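Long-range contacts in probable benzoylformate decarboxylase (Rhodococcus jostii, PDB 7ORX), which belongs to the thiamine-diphosphate-dependent enzyme family and binds thiamine diphosphate together with a sodium ion in an assembly of four chains: residues G432-G437 with I484-L489; Y436-L441 with E491-R496; P450-I455 with A518-E523. All blocks are in the same frame, centred on the assembly; numbering follows the deposited sequence.

Interaction 1 of 3, residues G432-G437 with I484-L489; sequences GSANYG and IDFVHL. With TPP (thiamine diphosphate), chain I.
Ala434 and Phe486 make the apolar centre of this contact, with the methyl CB of Ala434 lying 3.7 Å from CE1 of the Phe486 ring. The ring gets there because CG stands anti to its own carbonyl carbon (chi1 -70°), which swings it off the start of helix 486-493 toward the loop at 432-437. One face of the ring is backed by CG2 of Ile484. Asn435 meets Ile484 and Phe486: its ND2 is 3.6 Å from CD1 of Ile484, its OD1 is 4.1 Å from CE1 of Phe486, and amide and ring planes lie 28° apart. OD1 is hydrogen-bonded to the hydroxyl of Tyr493 of the second subunit, whereas ND2 makes a weak bond to Gly432 O. All five touching residues are buried, and Phe486 also packs on Ile455 and Leu521 of the sheet. Packing thins beyond them: Leu489 CD1 comes only to 4.4 Å from Asn435 OD1, and the partly exposed Asp485, Val487 and His488 do not touch the loop; His488 meets His488 of the second subunit. Asp485 caps the helix, its OD1 accepting from Val487 N at 3.3 Å. The loop also holds thiamine diphosphate: Gly432 N and Ser433 N donate to O2A and O1A, each at 2.8 Å, and the Tyr436 hydroxyl, bonded to Asn26 of the second subunit, lies beside methyl CM4. Gly432 closes the GDG of the family's GDG...NN motif, whose Asp431 and Asn458 bind the sodium ion together with Thr460.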
loop_
_atom_site.group_PDB
_atom_site.type_symbol
_atom_site.label_atom_id
_atom_site.label_comp_id
_atom_site.label_asym_id
_atom_site.label_seq_id
_atom_site.Cartn_x
_atom_site.Cartn_y
_atom_site.Cartn_z
ATOM N N GLY C 432 7.967 -0.501 33.696
ATOM C CA GLY C 432 8.302 -0.429 32.263
ATOM C C GLY C 432 7.178 0.215 31.467
ATOM O O GLY C 432 7.445 1.225 30.830
ATOM N N SER C 433 5.983 -0.377 31.516
ATOM C CA SER C 433 4.758 0.040 30.777
ATOM C C SER C 433 4.413 1.503 31.035
ATOM O O SER C 433 3.921 2.162 30.110
ATOM C CB SER C 433 3.601 -0.791 31.175
ATOM O OG SER C 433 3.886 -2.155 30.909
ATOM N N ALA C 434 4.624 1.985 32.261
ATOM C CA ALA C 434 4.118 3.311 32.640
ATOM C C ALA C 434 4.794 4.372 31.777
ATOM O O ALA C 434 4.165 5.366 31.528
ATOM C CB ALA C 434 4.366 3.556 34.088
ATOM N N ASN C 435 6.020 4.175 31.329
ATOM C CA ASN C 435 6.794 5.236 30.632
ATOM C C ASN C 435 6.237 5.479 29.229
ATOM O O ASN C 435 6.446 6.582 28.683
ATOM C CB ASN C 435 8.278 4.878 30.540
ATOM C CG ASN C 435 8.891 4.778 31.908
ATOM O OD1 ASN C 435 8.813 5.728 32.666
ATOM N ND2 ASN C 435 9.399 3.605 32.242
ATOM N N TYR C 436 5.581 4.484 28.628
ATOM C CA TYR C 436 5.024 4.623 27.248
ATOM C C TYR C 436 3.802 5.570 27.263
ATOM O O TYR C 436 3.627 6.170 26.199
ATOM C CB TYR C 436 4.707 3.273 26.612
ATOM C CG TYR C 436 5.847 2.292 26.504
ATOM C CD1 TYR C 436 6.128 1.446 27.564
ATOM C CD2 TYR C 436 6.579 2.143 25.339
ATOM C CE1 TYR C 436 7.140 0.505 27.483
ATOM C CE2 TYR C 436 7.574 1.188 25.228
ATOM C CZ TYR C 436 7.862 0.366 26.307
ATOM O OH TYR C 436 8.862 -0.583 26.284
ATOM N N GLY C 437 3.065 5.740 28.383
ATOM C CA GLY C 437 1.868 6.602 28.440
ATOM C C GLY C 437 1.825 7.562 29.603
ATOM O O GLY C 437 0.733 7.911 30.056
ATOM N N ILE C 484 14.128 5.419 38.226
ATOM C CA ILE C 484 12.871 6.151 37.909
ATOM C C ILE C 484 12.080 6.342 39.202
ATOM O O ILE C 484 11.715 5.322 39.817
ATOM C CB ILE C 484 12.027 5.363 36.899
ATOM C CG1 ILE C 484 12.812 5.101 35.613
ATOM C CG2 ILE C 484 10.668 6.035 36.644
ATOM C CD1 ILE C 484 12.066 4.198 34.641
ATOM N N ASP C 485 11.760 7.585 39.561
ATOM C CA ASP C 485 10.864 7.901 40.702
ATOM C C ASP C 485 9.497 8.324 40.147
ATOM O O ASP C 485 9.375 9.479 39.730
ATOM C CB ASP C 485 11.471 8.985 41.588
ATOM C CG ASP C 485 10.772 9.159 42.938
ATOM O OD1 ASP C 485 9.703 8.553 43.112
ATOM O OD2 ASP C 485 11.314 9.881 43.837
ATOM N N PHE C 486 8.497 7.442 40.193
ATOM C CA PHE C 486 7.123 7.682 39.668
ATOM C C PHE C 486 6.394 8.729 40.499
ATOM O O PHE C 486 5.498 9.367 39.974
ATOM C CB PHE C 486 6.327 6.379 39.608
ATOM C CG PHE C 486 6.883 5.489 38.534
ATOM C CD1 PHE C 486 6.489 5.650 37.218
ATOM C CD2 PHE C 486 7.895 4.589 38.816
ATOM C CE1 PHE C 486 7.037 4.869 36.221
ATOM C CE2 PHE C 486 8.457 3.820 37.817
ATOM C CZ PHE C 486 8.023 3.965 36.517
ATOM N N VAL C 487 6.761 8.909 41.753
ATOM C CA VAL C 487 6.188 9.996 42.593
ATOM C C VAL C 487 6.615 11.326 41.978
ATOM O O VAL C 487 5.753 12.155 41.791
ATOM C CB VAL C 487 6.592 9.876 44.076
ATOM C CG1 VAL C 487 6.167 11.093 44.875
ATOM C CG2 VAL C 487 6.018 8.592 44.676
ATOM N N HIS C 488 7.888 11.497 41.643
ATOM C CA HIS C 488 8.419 12.719 40.988
ATOM C C HIS C 488 7.715 12.900 39.642
ATOM O O HIS C 488 7.370 14.036 39.308
ATOM C CB HIS C 488 9.955 12.662 40.832
ATOM C CG HIS C 488 10.699 13.213 41.994
ATOM N ND1 HIS C 488 10.391 14.458 42.511
ATOM C CD2 HIS C 488 11.735 12.725 42.726
ATOM C CE1 HIS C 488 11.197 14.708 43.542
ATOM N NE2 HIS C 488 12.006 13.636 43.713
ATOM N N LEU C 489 7.495 11.825 38.895
ATOM C CA LEU C 489 6.831 11.947 37.579
ATOM C C LEU C 489 5.387 12.390 37.790
ATOM O O LEU C 489 4.990 13.363 37.160
ATOM C CB LEU C 489 6.927 10.624 36.833
ATOM C CG LEU C 489 8.325 10.245 36.349
ATOM C CD1 LEU C 489 8.213 9.114 35.339
ATOM C CD2 LEU C 489 9.035 11.406 35.685
HETATM N "N1'" TPP I . 7.548 -2.028 23.339
HETATM C "C2'" TPP I . 6.213 -1.973 23.248
HETATM C CM2 TPP I . 5.595 -0.727 22.701
HETATM N "N3'" TPP I . 5.387 -2.958 23.600
HETATM C "C4'" TPP I . 5.937 -4.087 24.075
HETATM N "N4'" TPP I . 5.082 -5.062 24.414
HETATM C "C5'" TPP I . 7.336 -4.238 24.225
HETATM C "C6'" TPP I . 8.091 -3.155 23.816
HETATM C "C7'" TPP I . 7.984 -5.495 24.784
HETATM N N3 TPP I . 7.711 -5.720 26.224
HETATM C C2 TPP I . 6.910 -6.702 26.648
HETATM S S1 TPP I . 6.822 -6.810 28.358
HETATM C C5 TPP I . 7.923 -5.470 28.475
HETATM C C4 TPP I . 8.241 -4.949 27.261
HETATM C CM4 TPP I . 9.091 -3.736 27.022
HETATM C C6 TPP I . 8.463 -5.038 29.810
HETATM C C7 TPP I . 7.555 -4.099 30.550
HETATM O O7 TPP I . 7.317 -4.691 31.841
HETATM P PA TPP I . 6.765 -3.824 33.063
HETATM O O1A TPP I . 5.698 -2.817 32.786
HETATM O O2A TPP I . 8.003 -3.296 33.706
HETATM O O3A TPP I . 6.133 -5.056 33.871
HETATM P PB TPP I . 6.863 -6.400 34.432
HETATM O O1B TPP I . 5.817 -7.224 35.166
HETATM O O2B TPP I . 7.460 -7.121 33.243
HETATM O O3B TPP I . 7.928 -5.866 35.365
#

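Interaction 2 of 3, residues Y436-L441 with E491-R496; sequences YGITAL and EGYGVR. With TPP (thiamine diphosphate), chain I.
Tyr493 overlaps the backbone of Thr439: the Thr439 CA sits over one face of the phenol ring, 4.0 Å from CE2. The two side chains lie side by side and point the same way, which brings CG2 of Thr439 to 3.5 Å from the Tyr493 hydroxyl oxygen. That approach depends on the threonine rotamer, since at a chi1 of 61° CG2 stands anti to the carbonyl carbon, beside the backbone N, and so faces the Tyr493 hydroxyl. The hydroxyl finds its polar partner across the subunit boundary, in a hydrogen bond with Asn435 of the second subunit. Ile438 adds a more distant contact, its CG2 being 4.2 Å from CE2 of the ring. Closer to the helix backbones, Leu441 points at the other segment, and its CB is 4.1 Å from both Tyr493 CB and Val495 CG2; the CA atoms of Leu441 and Tyr493 are 6.0 Å apart. Leu441 also packs on Leu410 and Leu521. Gly494, with a positive phi of 88°, forms a Schellman motif with two bonds back into the last turn, one of them Gly494 N to Glu491 O at 3.1 Å. The chain then turns sharply, bringing Val495 to Leu441 and Arg496 into the sheet. A type I turn from Gly437 to Ala440 leads into helix 440-447 in the other segment. Between these segments every contact is van der Waals, which implies that shape and apolar burial hold the two helix ends together, while the polar end of Tyr493 serves the subunit interface.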
loop_
_atom_site.group_PDB
_atom_site.type_symbol
_atom_site.label_atom_id
_atom_site.label_comp_id
_atom_site.label_asym_id
_atom_site.label_seq_id
_atom_site.Cartn_x
_atom_site.Cartn_y
_atom_site.Cartn_z
ATOM N N TYR C 436 5.581 4.484 28.628
ATOM C CA TYR C 436 5.024 4.623 27.248
ATOM C C TYR C 436 3.802 5.570 27.263
ATOM O O TYR C 436 3.627 6.170 26.199
ATOM C CB TYR C 436 4.707 3.273 26.612
ATOM C CG TYR C 436 5.847 2.292 26.504
ATOM C CD1 TYR C 436 6.128 1.446 27.564
ATOM C CD2 TYR C 436 6.579 2.143 25.339
ATOM C CE1 TYR C 436 7.140 0.505 27.483
ATOM C CE2 TYR C 436 7.574 1.188 25.228
ATOM C CZ TYR C 436 7.862 0.366 26.307
ATOM O OH TYR C 436 8.862 -0.583 26.284
ATOM N N GLY C 437 3.065 5.740 28.383
ATOM C CA GLY C 437 1.868 6.602 28.440
ATOM C C GLY C 437 1.825 7.562 29.603
ATOM O O GLY C 437 0.733 7.911 30.056
ATOM N N ILE C 438 2.981 7.995 30.094
ATOM C CA ILE C 438 3.159 8.702 31.403
ATOM C C ILE C 438 2.432 10.037 31.344
ATOM O O ILE C 438 1.863 10.466 32.355
ATOM C CB ILE C 438 4.662 8.873 31.709
ATOM C CG1 ILE C 438 4.917 9.255 33.173
ATOM C CG2 ILE C 438 5.322 9.860 30.759
ATOM C CD1 ILE C 438 4.597 8.141 34.160
ATOM N N THR C 439 2.434 10.680 30.179
ATOM C CA THR C 439 1.865 12.038 29.995
ATOM C C THR C 439 0.342 12.013 30.183
ATOM O O THR C 439 -0.191 13.079 30.356
ATOM C CB THR C 439 2.173 12.600 28.607
ATOM O OG1 THR C 439 1.555 11.707 27.677
ATOM C CG2 THR C 439 3.653 12.723 28.328
ATOM N N ALA C 440 -0.338 10.870 30.134
ATOM C CA ALA C 440 -1.790 10.816 30.390
ATOM C C ALA C 440 -2.085 11.218 31.825
ATOM O O ALA C 440 -3.263 11.517 32.127
ATOM C CB ALA C 440 -2.335 9.456 30.125
ATOM N N LEU C 441 -1.078 11.228 32.696
ATOM C CA LEU C 441 -1.287 11.679 34.088
ATOM C C LEU C 441 -1.679 13.154 34.097
ATOM O O LEU C 441 -2.536 13.533 34.913
ATOM C CB LEU C 441 -0.006 11.453 34.884
ATOM C CG LEU C 441 0.266 10.019 35.301
ATOM C CD1 LEU C 441 1.576 9.970 36.068
ATOM C CD2 LEU C 441 -0.894 9.478 36.140
ATOM N N GLU C 491 4.062 14.084 40.260
ATOM C CA GLU C 491 3.966 15.461 40.800
ATOM C C GLU C 491 4.375 16.394 39.671
ATOM O O GLU C 491 3.782 17.473 39.551
ATOM C CB GLU C 491 4.753 15.604 42.101
ATOM C CG GLU C 491 4.113 14.826 43.271
ATOM C CD GLU C 491 4.860 14.901 44.619
ATOM O OE1 GLU C 491 4.232 14.564 45.695
ATOM O OE2 GLU C 491 6.065 15.342 44.628
ATOM N N GLY C 492 5.274 15.939 38.808
ATOM C CA GLY C 492 5.639 16.660 37.572
ATOM C C GLY C 492 4.441 16.965 36.702
ATOM O O GLY C 492 4.463 18.000 36.063
ATOM N N TYR C 493 3.438 16.090 36.676
ATOM C CA TYR C 493 2.231 16.243 35.829
ATOM C C TYR C 493 1.037 16.676 36.677
ATOM O O TYR C 493 -0.005 16.934 36.117
ATOM C CB TYR C 493 2.023 14.980 34.995
ATOM C CG TYR C 493 2.955 14.882 33.804
ATOM C CD1 TYR C 493 3.115 15.946 32.945
ATOM C CD2 TYR C 493 3.689 13.743 33.526
ATOM C CE1 TYR C 493 3.961 15.885 31.851
ATOM C CE2 TYR C 493 4.530 13.658 32.421
ATOM C CZ TYR C 493 4.669 14.742 31.574
ATOM O OH TYR C 493 5.485 14.769 30.476
ATOM N N GLY C 494 1.218 16.935 37.967
ATOM C CA GLY C 494 0.161 17.524 38.813
ATOM C C GLY C 494 -0.721 16.462 39.419
ATOM O O GLY C 494 -1.822 16.804 39.893
ATOM N N VAL C 495 -0.270 15.208 39.423
ATOM C CA VAL C 495 -0.925 14.127 40.210
ATOM C C VAL C 495 -0.173 13.861 41.527
ATOM O O VAL C 495 1.037 13.697 41.522
ATOM C CB VAL C 495 -1.063 12.857 39.372
ATOM C CG1 VAL C 495 -1.721 11.720 40.146
ATOM C CG2 VAL C 495 -1.846 13.171 38.141
ATOM N N ARG C 496 -0.941 13.738 42.598
ATOM C CA ARG C 496 -0.480 13.446 43.977
ATOM C C ARG C 496 0.004 11.995 43.982
ATOM O O ARG C 496 -0.753 11.133 43.565
ATOM C CB ARG C 496 -1.622 13.782 44.960
ATOM C CG ARG C 496 -1.867 12.826 46.133
ATOM C CD ARG C 496 -3.159 13.051 46.953
ATOM N NE ARG C 496 -2.947 12.866 48.404
ATOM C CZ ARG C 496 -3.204 11.760 49.117
ATOM N NH1 ARG C 496 -3.743 10.690 48.534
ATOM N NH2 ARG C 496 -2.894 11.747 50.413
HETATM N "N1'" TPP I . 7.548 -2.028 23.339
HETATM C "C2'" TPP I . 6.213 -1.973 23.248
HETATM C CM2 TPP I . 5.595 -0.727 22.701
HETATM N "N3'" TPP I . 5.387 -2.958 23.600
HETATM C "C4'" TPP I . 5.937 -4.087 24.075
HETATM N "N4'" TPP I . 5.082 -5.062 24.414
HETATM C "C5'" TPP I . 7.336 -4.238 24.225
HETATM C "C6'" TPP I . 8.091 -3.155 23.816
HETATM C "C7'" TPP I . 7.984 -5.495 24.784
HETATM N N3 TPP I . 7.711 -5.720 26.224
HETATM C C2 TPP I . 6.910 -6.702 26.648
HETATM S S1 TPP I . 6.822 -6.810 28.358
HETATM C C5 TPP I . 7.923 -5.470 28.475
HETATM C C4 TPP I . 8.241 -4.949 27.261
HETATM C CM4 TPP I . 9.091 -3.736 27.022
HETATM C C6 TPP I . 8.463 -5.038 29.810
HETATM C C7 TPP I . 7.555 -4.099 30.550
HETATM O O7 TPP I . 7.317 -4.691 31.841
HETATM P PA TPP I . 6.765 -3.824 33.063
HETATM O O1A TPP I . 5.698 -2.817 32.786
HETATM O O2A TPP I . 8.003 -3.296 33.706
HETATM O O3A TPP I . 6.133 -5.056 33.871
HETATM P PB TPP I . 6.863 -6.400 34.432
HETATM O O1B TPP I . 5.817 -7.224 35.166
HETATM O O2B TPP I . 7.460 -7.121 33.243
HETATM O O3B TPP I . 7.928 -5.866 35.365
#

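Interaction 3 of 3, residues P450-I455 with A518-E523; sequences PVVIII and APTLIE
Thr520 N donates to Val451 O at 3.2 Å, just before strand 452-457, the first of four backbone hydrogen bonds between two parallel chain segments. Ile453 is gripped from both of its peptide groups: its N donates to Thr520 O at 3.0 Å with a nearly straight N-H...O angle of 175°, and its O accepts from Ile522 N at 2.8 Å. The last rung, from Ile455 N to Ile522 O, is more bent at 147°. CA-H...O contacts fill in between, for example Leu521 CA to Ile453 O at 3.2 Å. The peptide groups of Val452 and Ile454 point to the other edge, where they exchange backbone bonds with strand 425-430, so the polar backbone is satisfied on both edges of strand 452-457. Pro450 O accepts from the Gln424 side chain. Glu523, partly exposed, has OE2 bonded to Asn457 ND2 and OE1 weakly to Phe486 N; the nearby Asp485 carboxylate might favour protonation of one of the pair. Leu521 CD1 touches both Ile455 CG1 (3.8 Å) and Ile453 CG2 (4.1 Å). The strands run 17° from exactly parallel; 452-457 lies between 425-430 and 520-525, and 520-525 is next to the outermost strand 496-500. Helix 503-515 covers the face of Val452, Ile454, Thr520 and Ile522, while helices 409-418 and 486-493 pack on the face of Ile453, Ile455 and Leu521.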
loop_
_atom_site.group_PDB
_atom_site.type_symbol
_atom_site.label_atom_id
_atom_site.label_comp_id
_atom_site.label_asym_id
_atom_site.label_seq_id
_atom_site.Cartn_x
_atom_site.Cartn_y
_atom_site.Cartn_z
ATOM N N PRO C 450 -10.770 10.998 38.644
ATOM C CA PRO C 450 -10.341 10.348 39.891
ATOM C C PRO C 450 -9.852 8.907 39.728
ATOM O O PRO C 450 -10.304 8.085 40.472
ATOM C CB PRO C 450 -11.650 10.302 40.708
ATOM C CG PRO C 450 -12.719 10.180 39.630
ATOM C CD PRO C 450 -12.227 11.106 38.530
ATOM N N VAL C 451 -8.986 8.631 38.745
ATOM C CA VAL C 451 -8.338 7.299 38.569
ATOM C C VAL C 451 -7.439 7.036 39.773
ATOM O O VAL C 451 -6.734 7.974 40.216
ATOM C CB VAL C 451 -7.377 7.183 37.387
ATOM C CG1 VAL C 451 -7.793 6.081 36.478
ATOM C CG2 VAL C 451 -7.110 8.487 36.669
ATOM N N VAL C 452 -7.289 5.759 40.105
ATOM C CA VAL C 452 -6.162 5.296 40.940
ATOM C C VAL C 452 -5.178 4.514 40.068
ATOM O O VAL C 452 -5.596 3.517 39.465
ATOM C CB VAL C 452 -6.723 4.447 42.083
ATOM C CG1 VAL C 452 -5.595 3.927 42.973
ATOM C CG2 VAL C 452 -7.801 5.237 42.841
ATOM N N ILE C 453 -3.928 4.962 40.024
ATOM C CA ILE C 453 -2.827 4.321 39.262
ATOM C C ILE C 453 -1.856 3.674 40.258
ATOM O O ILE C 453 -1.259 4.388 41.070
ATOM C CB ILE C 453 -2.143 5.378 38.384
ATOM C CG1 ILE C 453 -3.129 6.025 37.404
ATOM C CG2 ILE C 453 -0.969 4.797 37.630
ATOM C CD1 ILE C 453 -3.708 5.071 36.405
ATOM N N ILE C 454 -1.695 2.359 40.185
ATOM C CA ILE C 454 -0.706 1.602 40.987
ATOM C C ILE C 454 0.411 1.177 40.054
ATOM O O ILE C 454 0.162 0.358 39.166
ATOM C CB ILE C 454 -1.375 0.402 41.656
ATOM C CG1 ILE C 454 -2.481 0.862 42.599
ATOM C CG2 ILE C 454 -0.345 -0.441 42.350
ATOM C CD1 ILE C 454 -3.343 -0.282 43.129
ATOM N N ILE C 455 1.588 1.758 40.221
ATOM C CA ILE C 455 2.811 1.345 39.485
ATOM C C ILE C 455 3.391 0.162 40.256
ATOM O O ILE C 455 3.693 0.358 41.391
ATOM C CB ILE C 455 3.816 2.505 39.411
ATOM C CG1 ILE C 455 3.232 3.774 38.781
ATOM C CG2 ILE C 455 5.059 2.058 38.693
ATOM C CD1 ILE C 455 2.583 3.558 37.457
ATOM N N ALA C 518 -9.524 13.142 43.091
ATOM C CA ALA C 518 -8.439 13.525 42.157
ATOM C C ALA C 518 -7.641 12.284 41.791
ATOM O O ALA C 518 -7.593 11.303 42.541
ATOM C CB ALA C 518 -7.549 14.607 42.752
ATOM N N PRO C 519 -6.981 12.281 40.606
ATOM C CA PRO C 519 -6.016 11.242 40.280
ATOM C C PRO C 519 -5.026 11.124 41.439
ATOM O O PRO C 519 -4.622 12.142 42.004
ATOM C CB PRO C 519 -5.314 11.717 39.011
ATOM C CG PRO C 519 -5.634 13.176 38.955
ATOM C CD PRO C 519 -7.016 13.319 39.570
ATOM N N THR C 520 -4.689 9.881 41.749
ATOM C CA THR C 520 -3.703 9.457 42.778
ATOM C C THR C 520 -2.856 8.341 42.187
ATOM O O THR C 520 -3.411 7.498 41.456
ATOM C CB THR C 520 -4.417 8.953 44.031
ATOM O OG1 THR C 520 -5.513 8.155 43.581
ATOM C CG2 THR C 520 -4.949 10.093 44.861
ATOM N N LEU C 521 -1.569 8.367 42.468
ATOM C CA LEU C 521 -0.609 7.343 42.036
ATOM C C LEU C 521 0.019 6.742 43.275
ATOM O O LEU C 521 0.530 7.508 44.095
ATOM C CB LEU C 521 0.471 8.003 41.188
ATOM C CG LEU C 521 1.510 7.028 40.662
ATOM C CD1 LEU C 521 1.830 7.318 39.202
ATOM C CD2 LEU C 521 2.749 7.035 41.525
ATOM N N ILE C 522 0.025 5.424 43.380
ATOM C CA ILE C 522 0.790 4.693 44.425
ATOM C C ILE C 522 1.910 3.945 43.726
ATOM O O ILE C 522 1.598 3.129 42.907
ATOM C CB ILE C 522 -0.135 3.725 45.154
ATOM C CG1 ILE C 522 -1.227 4.469 45.908
ATOM C CG2 ILE C 522 0.645 2.828 46.064
ATOM C CD1 ILE C 522 -2.448 3.613 46.158
ATOM N N GLU C 523 3.169 4.208 44.062
ATOM C CA GLU C 523 4.306 3.430 43.535
ATOM C C GLU C 523 4.561 2.329 44.545
ATOM O O GLU C 523 4.915 2.649 45.630
ATOM C CB GLU C 523 5.525 4.312 43.326
ATOM C CG GLU C 523 6.717 3.540 42.811
ATOM C CD GLU C 523 8.036 4.323 42.764
ATOM O OE1 GLU C 523 8.001 5.567 42.941
ATOM O OE2 GLU C 523 9.115 3.699 42.546
#

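How the interactions relate
All three contacts are largely buried and lie within the C-terminal TPP-binding domain, but their chemistry follows their place in the fold. Interaction 3 is the sheet itself, held by backbone bonds and touched by no other chain. Interactions 1 and 2 share Tyr436 and Gly437 and both use helix 486-493, at its beginning and its end; they meet where Leu489 CD1 packs on Ile438 CD1. Both rely on side-chain packing, and both border thiamine diphosphate and the second subunit. Interaction 3 touches both: Phe486 packs the start of the helix on Ile455, and beyond the helix end Arg496 O probably accepts from Leu521 N, joining the next strand to the sheet.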